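Local coordinates for protein galectin 2 (Gallus gallus, PDB 2YMZ) that probably binds carbohydrates as a galectin, a lectin of the family that recognises beta-galactosides through a beta-sandwich domain, at residues Val53-Ser58 with Gln65-Asp70. Numbering follows the deposited sequence.
Sequences VIVCNS and QQEQRD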
loop_
_atom_site.group_PDB
_atom_site.type_symbol
_atom_site.label_atom_id
_atom_site.label_comp_id
_atom_site.label_asym_id
_atom_site.label_seq_id
_atom_site.Cartn_x
_atom_site.Cartn_y
_atom_site.Cartn_z
ATOM N N VAL A 53 -5.616 12.771 21.556
ATOM C CA VAL A 53 -5.100 11.603 22.266
ATOM C C VAL A 53 -4.838 10.501 21.177
ATOM O O VAL A 53 -5.543 10.473 20.137
ATOM C CB VAL A 53 -6.166 11.053 23.299
ATOM C CG1 VAL A 53 -7.470 10.721 22.589
ATOM C CG2 VAL A 53 -5.648 9.823 24.095
ATOM N N ILE A 54 -3.850 9.626 21.439
ATOM C CA ILE A 54 -3.677 8.498 20.543
ATOM C C ILE A 54 -4.316 7.323 21.256
ATOM O O ILE A 54 -3.926 6.965 22.393
ATOM C CB ILE A 54 -2.167 8.201 20.359
ATOM C CG1 ILE A 54 -1.508 9.454 19.701
ATOM C CG2 ILE A 54 -1.960 6.890 19.526
ATOM C CD1 ILE A 54 0.009 9.423 19.697
ATOM N N VAL A 55 -5.261 6.690 20.607
ATOM C CA VAL A 55 -5.899 5.516 21.205
ATOM C C VAL A 55 -5.363 4.298 20.470
ATOM O O VAL A 55 -5.364 4.311 19.233
ATOM C CB VAL A 55 -7.381 5.526 20.947
ATOM C CG1 VAL A 55 -8.131 4.381 21.686
ATOM C CG2 VAL A 55 -7.919 6.835 21.572
ATOM N N CYS A 56 -4.925 3.319 21.231
ATOM C CA CYS A 56 -4.576 2.006 20.665
ATOM C C CYS A 56 -5.550 0.982 21.229
ATOM O O CYS A 56 -5.933 1.026 22.437
ATOM C CB CYS A 56 -3.152 1.618 21.043
ATOM S SG CYS A 56 -1.921 2.679 20.215
ATOM N N ASN A 57 -5.868 0.019 20.393
ATOM C CA ASN A 57 -6.741 -1.098 20.870
ATOM C C ASN A 57 -6.473 -2.363 20.011
ATOM O O ASN A 57 -5.758 -2.301 18.986
ATOM C CB ASN A 57 -8.246 -0.761 20.757
ATOM C CG ASN A 57 -9.117 -1.517 21.799
ATOM O OD1 ASN A 57 -8.679 -2.446 22.449
ATOM N ND2 ASN A 57 -10.361 -1.098 21.958
ATOM N N SER A 58 -7.074 -3.481 20.418
ATOM C CA SER A 58 -7.059 -4.706 19.557
ATOM C C SER A 58 -8.509 -5.099 19.316
ATOM O O SER A 58 -9.398 -4.647 20.035
ATOM C CB SER A 58 -6.326 -5.829 20.310
ATOM O OG SER A 58 -6.883 -5.996 21.617
ATOM N N GLN A 65 -11.478 -4.575 22.278
ATOM C CA GLN A 65 -10.993 -4.881 23.612
ATOM C C GLN A 65 -10.830 -3.607 24.409
ATOM O O GLN A 65 -11.466 -2.614 24.078
ATOM C CB GLN A 65 -9.669 -5.687 23.537
ATOM C CG GLN A 65 -9.849 -6.847 22.586
ATOM C CD GLN A 65 -10.586 -7.956 23.244
ATOM O OE1 GLN A 65 -10.060 -8.596 24.175
ATOM N NE2 GLN A 65 -11.798 -8.222 22.765
ATOM N N GLN A 66 -10.040 -3.665 25.433
ATOM C CA GLN A 66 -9.768 -2.501 26.295
ATOM C C GLN A 66 -8.705 -1.581 25.674
ATOM O O GLN A 66 -7.576 -2.039 25.404
ATOM C CB GLN A 66 -9.356 -2.960 27.655
ATOM C CG GLN A 66 -8.899 -1.851 28.569
ATOM C CD GLN A 66 -8.836 -2.361 29.983
ATOM O OE1 GLN A 66 -9.596 -3.279 30.362
ATOM N NE2 GLN A 66 -7.909 -1.813 30.768
ATOM N N GLU A 67 -9.045 -0.292 25.468
ATOM C CA GLU A 67 -8.113 0.636 24.799
ATOM C C GLU A 67 -7.051 1.224 25.727
ATOM O O GLU A 67 -7.213 1.270 26.990
ATOM C CB GLU A 67 -8.934 1.714 24.011
ATOM C CG GLU A 67 -9.207 3.004 24.853
ATOM C CD GLU A 67 -10.127 2.840 26.000
ATOM O OE1 GLU A 67 -10.720 1.724 26.244
ATOM O OE2 GLU A 67 -10.315 3.878 26.677
ATOM N N GLN A 68 -5.940 1.699 25.137
ATOM C CA GLN A 68 -4.910 2.414 25.855
ATOM C C GLN A 68 -4.869 3.776 25.262
ATOM O O GLN A 68 -5.049 3.909 24.062
ATOM C CB GLN A 68 -3.517 1.704 25.713
ATOM C CG GLN A 68 -3.552 0.406 26.495
ATOM C CD GLN A 68 -2.185 -0.241 26.586
ATOM O OE1 GLN A 68 -1.184 0.300 26.077
ATOM N NE2 GLN A 68 -2.131 -1.393 27.271
ATOM N N ARG A 69 -4.682 4.817 26.097
ATOM C CA ARG A 69 -4.723 6.180 25.628
ATOM C C ARG A 69 -3.361 6.814 25.936
ATOM O O ARG A 69 -2.859 6.726 27.067
ATOM C CB ARG A 69 -5.895 6.960 26.350
ATOM C CG ARG A 69 -7.244 6.462 25.783
ATOM C CD ARG A 69 -8.453 6.843 26.695
ATOM N NE ARG A 69 -9.659 6.447 25.923
ATOM C CZ ARG A 69 -10.163 7.221 24.980
ATOM N NH1 ARG A 69 -9.687 8.453 24.754
ATOM N NH2 ARG A 69 -11.160 6.802 24.223
ATOM N N ASP A 70 -2.783 7.457 24.940
ATOM C CA ASP A 70 -1.539 8.231 25.131
ATOM C C ASP A 70 -1.794 9.698 24.774
ATOM O O ASP A 70 -2.183 10.031 23.655
ATOM C CB ASP A 70 -0.419 7.552 24.284
ATOM C CG ASP A 70 0.949 8.186 24.472
ATOM O OD1 ASP A 70 1.077 9.377 24.814
ATOM O OD2 ASP A 70 1.929 7.453 24.292
#
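Ile54 and Asp70, like Cys56 and Gln68, are hydrogen-bonded pairs of the antiparallel hairpin formed by strands 53-60 and 63-70 in one sheet of the galectin beta-sandwich. The evidence is reciprocal: Ile54 N reaches Asp70 O at 2.8 Å and Asp70 N returns to Ile54 O, while Cys56 and Gln68 exchange an equivalent pair. The tightly packed side is that of Ile54 and Cys56, whose side chains turn inward onto Phe45, with Phe75 and Leu96 also touching Ile54 and Phe104 covering Cys56. On this face Asp70 is anchored by His100 through OD2 and by the backbone of His72 through OD1.

The opposite face, that of Val55 and Arg69, is the solvent side: Arg69 is exposed and Val55 partly so, unlike the buried Ile54 and Cys56. Arg69 NE donates to Glu67 OE2 at 2.8 Å, within the guanidinium plane, on the carboxylate's anti lone pair. The two methyls of Val55 divide between the partners of this salt bridge: CG1, anti to the backbone N (chi1 -174°), touches Glu67 CG at 3.6 Å, whereas CG2 sits 3.9 Å off one guanidinium face of Arg69, toward its rim. Val53 CG2 meets Arg69 CB at 3.7 Å.

Toward the turn, the regular pairing gives way at Gln65-Glu67. Gln65 N still binds Ser58 O at 3.1 Å, and Ser58 OG is hydrogen-bonded to Arg107 and His108. The Asn57 amide crosses through ND2, which donates to Gln65 O at 2.8 Å, while OD1 turns back to accept Ser58 N. Gln65 O lies within 4° of that amide plane, but ND2 stands 63° out of the Gln65 carbonyl plane.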